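Local coordinates for protein response regulator aspartate phosphatase H (Bacillus subtilis, PDB 3Q15) that dephosphorylates the sporulation phosphotransferase Spo0F and also acts on ComA, keeping competence and sporulation apart in time, at residues 155-160 with 189-194; 149-154 with 161-166; 344-349 with 356-361. All coordinates share one frame; numbering follows the deposited sequence.

Overall arrangement
All three contacts are buried and join helices of the predicted TPR repeats, but their chemistry differs. Contact 2 (149-154 with 161-166) and contact 3 (344-349 with 356-361) each close a hairpin inside one predicted repeat. Contact 2 rests on two buried aromatic rings; contact 3 adds to its ring pair a glutamate-tyrosine hydrogen bond, with E347 partly exposed. Contact 1 (155-160 with 189-194) instead joins predicted TPR 2 to TPR 3, mostly through small polar side chains. Contacts 1 and 2 share helix 157-172; their centres are about 7 Å apart, and Y152 and M161 pack against N191. Contact 3 lies farther out, its centre about 31 Å from the centre of the chain, where its glutamate-tyrosine bond meets the second subunit.

Contact 1: residues 155-160 with 189-194; sequences KQTHVS and AGNYDD
T157 and S160 on one helix meet N191 and D194 on another in a buried, largely polar helix-helix contact that joins predicted TPR 2 to predicted TPR 3. The helices come close, with the CA atoms of T157 and N191 5.8 Å apart, and short side chains suit so narrow a gap. The two branches of T157 do different work. With OG1 anti to the carbonyl carbon (chi1 -49°), T157 CG2 is placed against N191 and lies 3.5 Å from N191 CB. T157 OG1 donates to D194 OD2 at 2.9 Å, on the anti side of the carboxylate and a little out of its plane. The same OG1 also bonds a glycerol molecule, probably from the crystallisation liquor. One turn on, N191 ND2 donates to S160 OG at 3.1 Å, the N-H...O angle being 145° and the acceptor tilted from the amide plane. S160 OG is also hydrogen-bonded to the backbone O of A148, so the serine hydroxyl links three helices. An alanine in place of N191 would keep the CB against the threonine methyl but is likely to leave S160 OG without its amide donor and open a gap beside it. K155 ends the preceding helix in a Schellman motif and Q156 takes the N-cap position, so the chain turns straight from helix 137-153 into the helix that carries T157. Y152 of helix 137-153 packs on S160, N191 and D194, and M161 covers N191 from helix 157-172. Beyond helix 178-194, A189 and D193 lean on helix 198-214, the next layer of the superhelix.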
loop_
_atom_site.group_PDB
_atom_site.type_symbol
_atom_site.label_atom_id
_atom_site.label_comp_id
_atom_site.label_asym_id
_atom_site.label_seq_id
_atom_site.Cartn_x
_atom_site.Cartn_y
_atom_site.Cartn_z
ATOM N N LYS A 155 -3.186 1.523 8.802
ATOM C CA LYS A 155 -4.093 2.514 8.236
ATOM C C LYS A 155 -3.851 2.740 6.746
ATOM O O LYS A 155 -4.134 3.815 6.220
ATOM C CB LYS A 155 -4.013 3.843 9.000
ATOM C CG LYS A 155 -4.746 3.838 10.331
ATOM C CD LYS A 155 -3.795 4.101 11.486
ATOM C CE LYS A 155 -4.546 4.295 12.794
ATOM N NZ LYS A 155 -3.632 4.646 13.919
ATOM N N GLN A 156 -3.317 1.726 6.073
ATOM C CA GLN A 156 -3.236 1.736 4.620
ATOM C C GLN A 156 -4.435 0.929 4.143
ATOM O O GLN A 156 -4.303 -0.198 3.666
ATOM C CB GLN A 156 -1.923 1.114 4.138
ATOM C CG GLN A 156 -0.667 1.642 4.841
ATOM C CD GLN A 156 -0.459 3.131 4.636
ATOM O OE1 GLN A 156 -0.960 3.948 5.404
ATOM N NE2 GLN A 156 0.280 3.490 3.593
ATOM N N THR A 157 -5.608 1.528 4.298
ATOM C CA THR A 157 -6.877 0.825 4.180
ATOM C C THR A 157 -7.205 0.373 2.756
ATOM O O THR A 157 -7.832 -0.668 2.569
ATOM C CB THR A 157 -8.029 1.687 4.751
ATOM O OG1 THR A 157 -7.662 2.178 6.048
ATOM C CG2 THR A 157 -9.323 0.873 4.857
ATOM N N HIS A 158 -6.790 1.149 1.755
ATOM C CA HIS A 158 -7.006 0.764 0.358
ATOM C C HIS A 158 -6.196 -0.475 0.006
ATOM O O HIS A 158 -6.691 -1.398 -0.645
ATOM C CB HIS A 158 -6.628 1.899 -0.592
ATOM C CG HIS A 158 -7.587 3.045 -0.574
ATOM N ND1 HIS A 158 -8.950 2.873 -0.667
ATOM C CD2 HIS A 158 -7.383 4.381 -0.476
ATOM C CE1 HIS A 158 -9.546 4.052 -0.624
ATOM N NE2 HIS A 158 -8.616 4.983 -0.508
ATOM N N VAL A 159 -4.940 -0.480 0.436
ATOM C CA VAL A 159 -4.050 -1.604 0.191
ATOM C C VAL A 159 -4.536 -2.817 0.966
ATOM O O VAL A 159 -4.453 -3.944 0.487
ATOM C CB VAL A 159 -2.602 -1.273 0.604
ATOM C CG1 VAL A 159 -1.695 -2.476 0.380
ATOM C CG2 VAL A 159 -2.102 -0.069 -0.177
ATOM N N SER A 160 -5.053 -2.577 2.165
ATOM C CA SER A 160 -5.616 -3.647 2.971
ATOM C C SER A 160 -6.771 -4.307 2.230
ATOM O O SER A 160 -6.872 -5.533 2.182
ATOM C CB SER A 160 -6.108 -3.097 4.308
ATOM O OG SER A 160 -6.662 -4.126 5.111
ATOM N N ALA A 189 -15.406 -5.139 6.381
ATOM C CA ALA A 189 -16.261 -4.191 7.085
ATOM C C ALA A 189 -15.423 -3.158 7.832
ATOM O O ALA A 189 -15.678 -1.958 7.739
ATOM C CB ALA A 189 -17.176 -4.920 8.049
ATOM N N GLY A 190 -14.424 -3.634 8.572
ATOM C CA GLY A 190 -13.549 -2.759 9.333
ATOM C C GLY A 190 -12.899 -1.717 8.445
ATOM O O GLY A 190 -12.772 -0.552 8.829
ATOM N N ASN A 191 -12.498 -2.136 7.248
ATOM C CA ASN A 191 -11.877 -1.231 6.289
ATOM C C ASN A 191 -12.830 -0.132 5.836
ATOM O O ASN A 191 -12.467 1.046 5.786
ATOM C CB ASN A 191 -11.330 -2.004 5.083
ATOM C CG ASN A 191 -10.064 -2.774 5.414
ATOM O OD1 ASN A 191 -9.430 -2.532 6.443
ATOM N ND2 ASN A 191 -9.685 -3.702 4.541
ATOM N N TYR A 192 -14.055 -0.523 5.504
ATOM C CA TYR A 192 -15.081 0.448 5.152
ATOM C C TYR A 192 -15.313 1.436 6.284
ATOM O O TYR A 192 -15.497 2.626 6.041
ATOM C CB TYR A 192 -16.388 -0.250 4.781
ATOM C CG TYR A 192 -16.423 -0.726 3.350
ATOM C CD1 TYR A 192 -16.255 0.170 2.303
ATOM C CD2 TYR A 192 -16.638 -2.062 3.043
ATOM C CE1 TYR A 192 -16.294 -0.248 0.993
ATOM C CE2 TYR A 192 -16.678 -2.494 1.731
ATOM C CZ TYR A 192 -16.505 -1.581 0.710
ATOM O OH TYR A 192 -16.537 -1.991 -0.603
ATOM N N ASP A 193 -15.302 0.934 7.516
ATOM C CA ASP A 193 -15.468 1.777 8.692
ATOM C C ASP A 193 -14.431 2.902 8.724
ATOM O O ASP A 193 -14.747 4.023 9.121
ATOM C CB ASP A 193 -15.391 0.944 9.975
ATOM C CG ASP A 193 -16.615 0.067 10.181
ATOM O OD1 ASP A 193 -17.628 0.260 9.473
ATOM O OD2 ASP A 193 -16.569 -0.810 11.068
ATOM N N ASP A 194 -13.207 2.604 8.289
ATOM C CA ASP A 194 -12.137 3.604 8.256
ATOM C C ASP A 194 -12.510 4.816 7.408
ATOM O O ASP A 194 -12.025 5.920 7.645
ATOM C CB ASP A 194 -10.827 2.999 7.740
ATOM C CG ASP A 194 -10.058 2.258 8.817
ATOM O OD1 ASP A 194 -10.417 2.380 10.006
ATOM O OD2 ASP A 194 -9.082 1.561 8.469
#

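Contact 2: residues 149-154 with 161-166; sequences EAYYHM and MYHILQ
The rings of Y151 and H163 lie nearly parallel, their planes only 5° apart, yet they are slid so far past each other that they hardly overlap: the centroids are 5.5 Å apart. The touch is therefore local, between Y151 CE2 and H163 CD2 at 3.8 Å. One face of the imidazole is taken by its neighbour in sequence, for Y162 CD2 stands 3.6 Å above the centre of the H163 ring; H163 CD2 in turn meets the edge of the Y162 ring, in its plane. The two rings of the pair reach inward from helices that run antiparallel, each with CG anti to its own carbonyl carbon (chi1 -82° for Y151 and -78° for H163). Their polar ends point to the same region, far enough apart for a water to fit between them. A water bridges them, 2.6 Å from Y151 OH and 3.2 Å from H163 NE2. The other imidazole nitrogen, H163 ND1, is hydrogen-bonded to ND1 of H144, so both nitrogens of the buried histidine have partners and its rotation is held from two sides. Ring residues with polar ends suit this place: their flat carbon parts fill the space between the helices, while the hydroxyl and nitrogens keep their bonds. The pair closes the helical hairpin of predicted TPR 2, formed by helices 137-153 and 157-172. On one flank Y151 packs against I121 of helix 117-128; on another, I164 leans on V187 of helix 178-194, and H163 itself touches R125 of the second subunit.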
loop_
_atom_site.group_PDB
_atom_site.type_symbol
_atom_site.label_atom_id
_atom_site.label_comp_id
_atom_site.label_asym_id
_atom_site.label_seq_id
_atom_site.Cartn_x
_atom_site.Cartn_y
_atom_site.Cartn_z
ATOM N N GLU A 149 -4.409 -7.611 7.340
ATOM C CA GLU A 149 -4.566 -7.167 8.718
ATOM C C GLU A 149 -3.489 -6.154 9.082
ATOM O O GLU A 149 -3.760 -5.154 9.745
ATOM C CB GLU A 149 -4.527 -8.354 9.679
ATOM C CG GLU A 149 -5.702 -9.303 9.519
ATOM C CD GLU A 149 -5.869 -10.237 10.702
ATOM O OE1 GLU A 149 -6.995 -10.306 11.248
ATOM O OE2 GLU A 149 -4.879 -10.901 11.077
ATOM N N ALA A 150 -2.264 -6.419 8.639
ATOM C CA ALA A 150 -1.158 -5.510 8.900
ATOM C C ALA A 150 -1.414 -4.153 8.255
ATOM O O ALA A 150 -1.313 -3.124 8.914
ATOM C CB ALA A 150 0.154 -6.100 8.414
ATOM N N TYR A 151 -1.753 -4.150 6.969
ATOM C CA TYR A 151 -2.031 -2.894 6.280
ATOM C C TYR A 151 -3.182 -2.136 6.941
ATOM O O TYR A 151 -3.181 -0.905 6.986
ATOM C CB TYR A 151 -2.327 -3.129 4.796
ATOM C CG TYR A 151 -1.087 -3.283 3.943
ATOM C CD1 TYR A 151 -0.233 -2.211 3.735
ATOM C CD2 TYR A 151 -0.776 -4.496 3.337
ATOM C CE1 TYR A 151 0.901 -2.338 2.957
ATOM C CE2 TYR A 151 0.363 -4.636 2.552
ATOM C CZ TYR A 151 1.194 -3.554 2.366
ATOM O OH TYR A 151 2.320 -3.681 1.592
ATOM N N TYR A 152 -4.165 -2.871 7.451
ATOM C CA TYR A 152 -5.264 -2.248 8.179
ATOM C C TYR A 152 -4.762 -1.527 9.429
ATOM O O TYR A 152 -5.106 -0.369 9.661
ATOM C CB TYR A 152 -6.337 -3.277 8.549
ATOM C CG TYR A 152 -7.330 -2.773 9.571
ATOM C CD1 TYR A 152 -8.310 -1.851 9.222
ATOM C CD2 TYR A 152 -7.286 -3.217 10.887
ATOM C CE1 TYR A 152 -9.220 -1.385 10.155
ATOM C CE2 TYR A 152 -8.194 -2.757 11.829
ATOM C CZ TYR A 152 -9.157 -1.843 11.455
ATOM O OH TYR A 152 -10.057 -1.387 12.386
ATOM N N HIS A 153 -3.950 -2.215 10.229
ATOM C CA HIS A 153 -3.369 -1.615 11.428
ATOM C C HIS A 153 -2.486 -0.432 11.045
ATOM O O HIS A 153 -2.381 0.545 11.787
ATOM C CB HIS A 153 -2.563 -2.651 12.218
ATOM C CG HIS A 153 -2.021 -2.139 13.520
ATOM N ND1 HIS A 153 -2.772 -2.102 14.676
ATOM C CD2 HIS A 153 -0.800 -1.653 13.849
ATOM C CE1 HIS A 153 -2.037 -1.611 15.661
ATOM N NE2 HIS A 153 -0.837 -1.332 15.186
ATOM N N MET A 154 -1.859 -0.525 9.878
ATOM C CA MET A 154 -1.027 0.551 9.353
ATOM C C MET A 154 -1.867 1.670 8.738
ATOM O O MET A 154 -1.327 2.640 8.204
ATOM C CB MET A 154 -0.060 0.004 8.302
ATOM C CG MET A 154 1.104 -0.798 8.870
ATOM S SD MET A 154 2.147 -1.548 7.602
ATOM C CE MET A 154 2.127 -0.270 6.352
ATOM N N MET A 161 -7.643 -3.481 1.659
ATOM C CA MET A 161 -8.803 -3.973 0.932
ATOM C C MET A 161 -8.365 -4.796 -0.275
ATOM O O MET A 161 -8.907 -5.868 -0.540
ATOM C CB MET A 161 -9.700 -2.816 0.486
ATOM C CG MET A 161 -11.064 -3.273 -0.011
ATOM S SD MET A 161 -12.112 -3.861 1.333
ATOM C CE MET A 161 -12.794 -2.323 1.941
ATOM N N TYR A 162 -7.375 -4.289 -1.001
ATOM C CA TYR A 162 -6.823 -5.012 -2.138
ATOM C C TYR A 162 -6.449 -6.428 -1.730
ATOM O O TYR A 162 -6.901 -7.396 -2.334
ATOM C CB TYR A 162 -5.601 -4.286 -2.691
ATOM C CG TYR A 162 -4.771 -5.121 -3.639
ATOM C CD1 TYR A 162 -5.115 -5.236 -4.979
ATOM C CD2 TYR A 162 -3.642 -5.789 -3.192
ATOM C CE1 TYR A 162 -4.355 -6.000 -5.849
ATOM C CE2 TYR A 162 -2.878 -6.550 -4.051
ATOM C CZ TYR A 162 -3.238 -6.652 -5.379
ATOM O OH TYR A 162 -2.480 -7.411 -6.242
ATOM N N HIS A 163 -5.634 -6.542 -0.686
ATOM C CA HIS A 163 -5.167 -7.848 -0.234
ATOM C C HIS A 163 -6.270 -8.735 0.331
ATOM O O HIS A 163 -6.321 -9.924 0.030
ATOM C CB HIS A 163 -4.033 -7.698 0.779
ATOM C CG HIS A 163 -2.716 -7.376 0.149
ATOM N ND1 HIS A 163 -1.961 -8.317 -0.519
ATOM C CD2 HIS A 163 -2.026 -6.213 0.066
ATOM C CE1 HIS A 163 -0.861 -7.749 -0.981
ATOM N NE2 HIS A 163 -0.877 -6.472 -0.636
ATOM N N ILE A 164 -7.146 -8.167 1.152
ATOM C CA ILE A 164 -8.181 -8.973 1.788
ATOM C C ILE A 164 -9.177 -9.520 0.766
ATOM O O ILE A 164 -9.768 -10.582 0.969
ATOM C CB ILE A 164 -8.934 -8.190 2.888
ATOM C CG1 ILE A 164 -9.656 -9.158 3.824
ATOM C CG2 ILE A 164 -9.912 -7.187 2.275
ATOM C CD1 ILE A 164 -8.743 -10.171 4.470
ATOM N N LEU A 165 -9.358 -8.796 -0.333
ATOM C CA LEU A 165 -10.248 -9.256 -1.390
ATOM C C LEU A 165 -9.654 -10.444 -2.143
ATOM O O LEU A 165 -10.387 -11.257 -2.709
ATOM C CB LEU A 165 -10.591 -8.121 -2.357
ATOM C CG LEU A 165 -11.532 -7.026 -1.838
ATOM C CD1 LEU A 165 -11.715 -5.946 -2.894
ATOM C CD2 LEU A 165 -12.878 -7.613 -1.430
ATOM N N GLN A 166 -8.328 -10.546 -2.151
ATOM C CA GLN A 166 -7.669 -11.697 -2.768
ATOM C C GLN A 166 -7.768 -12.915 -1.860
ATOM O O GLN A 166 -7.925 -14.042 -2.331
ATOM C CB GLN A 166 -6.204 -11.393 -3.076
ATOM C CG GLN A 166 -6.004 -10.314 -4.120
ATOM C CD GLN A 166 -4.565 -10.214 -4.576
ATOM O OE1 GLN A 166 -3.848 -9.290 -4.198
ATOM N NE2 GLN A 166 -4.133 -11.166 -5.398
HETATM O O HOH W 1 2.141 -5.579 -0.103
#

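Contact 3: residues 344-349 with 356-361; sequences AVFESS and AAFYRK
Helices 332-348 and 352-372 run antiparallel here, with the CA atoms of E347 and A356 8.9 Å apart across the contact. F346 and F358 meet rim to rim, planes at 12° and neither ring over the other; their nearest atoms, F346 CE2 and F358 CE1, are a tight 3.3 Å apart. Large flat hydrocarbon rings suit this buried position between the helices, where F358 also packs on I319 and L323 of helix 316-328. E347 and Y359 make the polar half. The extended glutamate brings its carboxylate to the tyrosine edge, and Y359 OH donates to E347 OE1 at 2.6 Å, approaching from above the carboxylate plane. A second partner of this oxygen comes from outside the chain: R360 of the second subunit forms a salt bridge to it. Just beyond, S349 OG and S349 N both bond F346 O from one face of its plane. An antiparallel pair of helices joined by a short turn is the arrangement of a tetratricopeptide repeat; this one falls in predicted TPR 6, and its E347, Y359 and R360 also take part in the contact with the second subunit.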
loop_
_atom_site.group_PDB
_atom_site.type_symbol
_atom_site.label_atom_id
_atom_site.label_comp_id
_atom_site.label_asym_id
_atom_site.label_seq_id
_atom_site.Cartn_x
_atom_site.Cartn_y
_atom_site.Cartn_z
ATOM N N ALA A 344 -20.035 16.943 23.148
ATOM C CA ALA A 344 -21.447 16.902 22.783
ATOM C C ALA A 344 -22.341 17.087 24.007
ATOM O O ALA A 344 -23.355 17.791 23.953
ATOM C CB ALA A 344 -21.778 15.595 22.075
ATOM N N VAL A 345 -21.962 16.455 25.112
ATOM C CA VAL A 345 -22.714 16.592 26.353
ATOM C C VAL A 345 -22.745 18.046 26.822
ATOM O O VAL A 345 -23.801 18.566 27.175
ATOM C CB VAL A 345 -22.144 15.693 27.469
ATOM C CG1 VAL A 345 -22.830 15.986 28.803
ATOM C CG2 VAL A 345 -22.295 14.225 27.096
ATOM N N PHE A 346 -21.592 18.708 26.821
ATOM C CA PHE A 346 -21.546 20.099 27.265
ATOM C C PHE A 346 -22.289 21.042 26.318
ATOM O O PHE A 346 -22.975 21.963 26.765
ATOM C CB PHE A 346 -20.109 20.567 27.503
ATOM C CG PHE A 346 -19.509 20.046 28.778
ATOM C CD1 PHE A 346 -19.925 20.532 30.007
ATOM C CD2 PHE A 346 -18.523 19.071 28.749
ATOM C CE1 PHE A 346 -19.371 20.051 31.182
ATOM C CE2 PHE A 346 -17.965 18.588 29.918
ATOM C CZ PHE A 346 -18.388 19.077 31.135
ATOM N N GLU A 347 -22.161 20.813 25.016
ATOM C CA GLU A 347 -22.920 21.595 24.045
ATOM C C GLU A 347 -24.419 21.524 24.323
ATOM O O GLU A 347 -25.132 22.513 24.165
ATOM C CB GLU A 347 -22.650 21.119 22.618
ATOM C CG GLU A 347 -21.424 21.725 21.963
ATOM C CD GLU A 347 -21.328 21.361 20.493
ATOM O OE1 GLU A 347 -20.470 21.929 19.788
ATOM O OE2 GLU A 347 -22.119 20.505 20.043
ATOM N N SER A 348 -24.891 20.349 24.727
ATOM C CA SER A 348 -26.319 20.131 24.932
ATOM C C SER A 348 -26.876 21.040 26.025
ATOM O O SER A 348 -28.064 21.361 26.027
ATOM C CB SER A 348 -26.607 18.662 25.261
ATOM O OG SER A 348 -26.312 18.366 26.618
ATOM N N SER A 349 -26.011 21.446 26.950
ATOM C CA SER A 349 -26.396 22.355 28.025
ATOM C C SER A 349 -25.874 23.762 27.747
ATOM O O SER A 349 -25.836 24.610 28.639
ATOM C CB SER A 349 -25.861 21.858 29.368
ATOM O OG SER A 349 -24.455 22.024 29.440
ATOM N N ALA A 356 -15.569 23.655 23.834
ATOM C CA ALA A 356 -14.380 24.043 23.083
ATOM C C ALA A 356 -13.125 23.374 23.641
ATOM O O ALA A 356 -12.274 22.904 22.886
ATOM C CB ALA A 356 -14.224 25.559 23.076
ATOM N N ALA A 357 -13.017 23.332 24.966
ATOM C CA ALA A 357 -11.881 22.681 25.613
ATOM C C ALA A 357 -11.730 21.225 25.166
ATOM O O ALA A 357 -10.623 20.764 24.883
ATOM C CB ALA A 357 -12.006 22.765 27.129
ATOM N N PHE A 358 -12.844 20.504 25.104
ATOM C CA PHE A 358 -12.805 19.106 24.698
ATOM C C PHE A 358 -12.555 18.951 23.206
ATOM O O PHE A 358 -11.880 18.017 22.789
ATOM C CB PHE A 358 -14.065 18.363 25.144
ATOM C CG PHE A 358 -14.080 18.050 26.609
ATOM C CD1 PHE A 358 -14.806 18.826 27.489
ATOM C CD2 PHE A 358 -13.334 16.996 27.109
ATOM C CE1 PHE A 358 -14.805 18.546 28.840
ATOM C CE2 PHE A 358 -13.329 16.712 28.459
ATOM C CZ PHE A 358 -14.064 17.488 29.325
ATOM N N TYR A 359 -13.081 19.873 22.407
ATOM C CA TYR A 359 -12.812 19.866 20.974
ATOM C C TYR A 359 -11.310 20.002 20.708
ATOM O O TYR A 359 -10.775 19.374 19.796
ATOM C CB TYR A 359 -13.579 20.989 20.269
ATOM C CG TYR A 359 -15.038 20.684 19.992
ATOM C CD1 TYR A 359 -15.425 19.443 19.509
ATOM C CD2 TYR A 359 -16.024 21.638 20.215
ATOM C CE1 TYR A 359 -16.747 19.159 19.252
ATOM C CE2 TYR A 359 -17.357 21.360 19.961
ATOM C CZ TYR A 359 -17.711 20.120 19.480
ATOM O OH TYR A 359 -19.033 19.832 19.224
ATOM N N ARG A 360 -10.631 20.820 21.509
ATOM C CA ARG A 360 -9.186 20.973 21.375
ATOM C C ARG A 360 -8.452 19.683 21.743
ATOM O O ARG A 360 -7.433 19.344 21.140
ATOM C CB ARG A 360 -8.668 22.143 22.221
ATOM C CG ARG A 360 -9.104 23.523 21.737
ATOM C CD ARG A 360 -8.283 24.659 22.380
ATOM N NE ARG A 360 -8.332 24.642 23.841
ATOM C CZ ARG A 360 -9.308 25.185 24.566
ATOM N NH1 ARG A 360 -10.320 25.793 23.966
ATOM N NH2 ARG A 360 -9.275 25.120 25.892
ATOM N N LYS A 361 -8.970 18.975 22.741
ATOM C CA LYS A 361 -8.410 17.691 23.134
ATOM C C LYS A 361 -8.605 16.674 22.011
ATOM O O LYS A 361 -7.761 15.803 21.787
ATOM C CB LYS A 361 -9.065 17.177 24.418
ATOM C CG LYS A 361 -8.913 18.088 25.628
ATOM C CD LYS A 361 -9.478 17.430 26.879
ATOM C CE LYS A 361 -9.683 18.440 28.000
ATOM N NZ LYS A 361 -8.415 19.120 28.391
#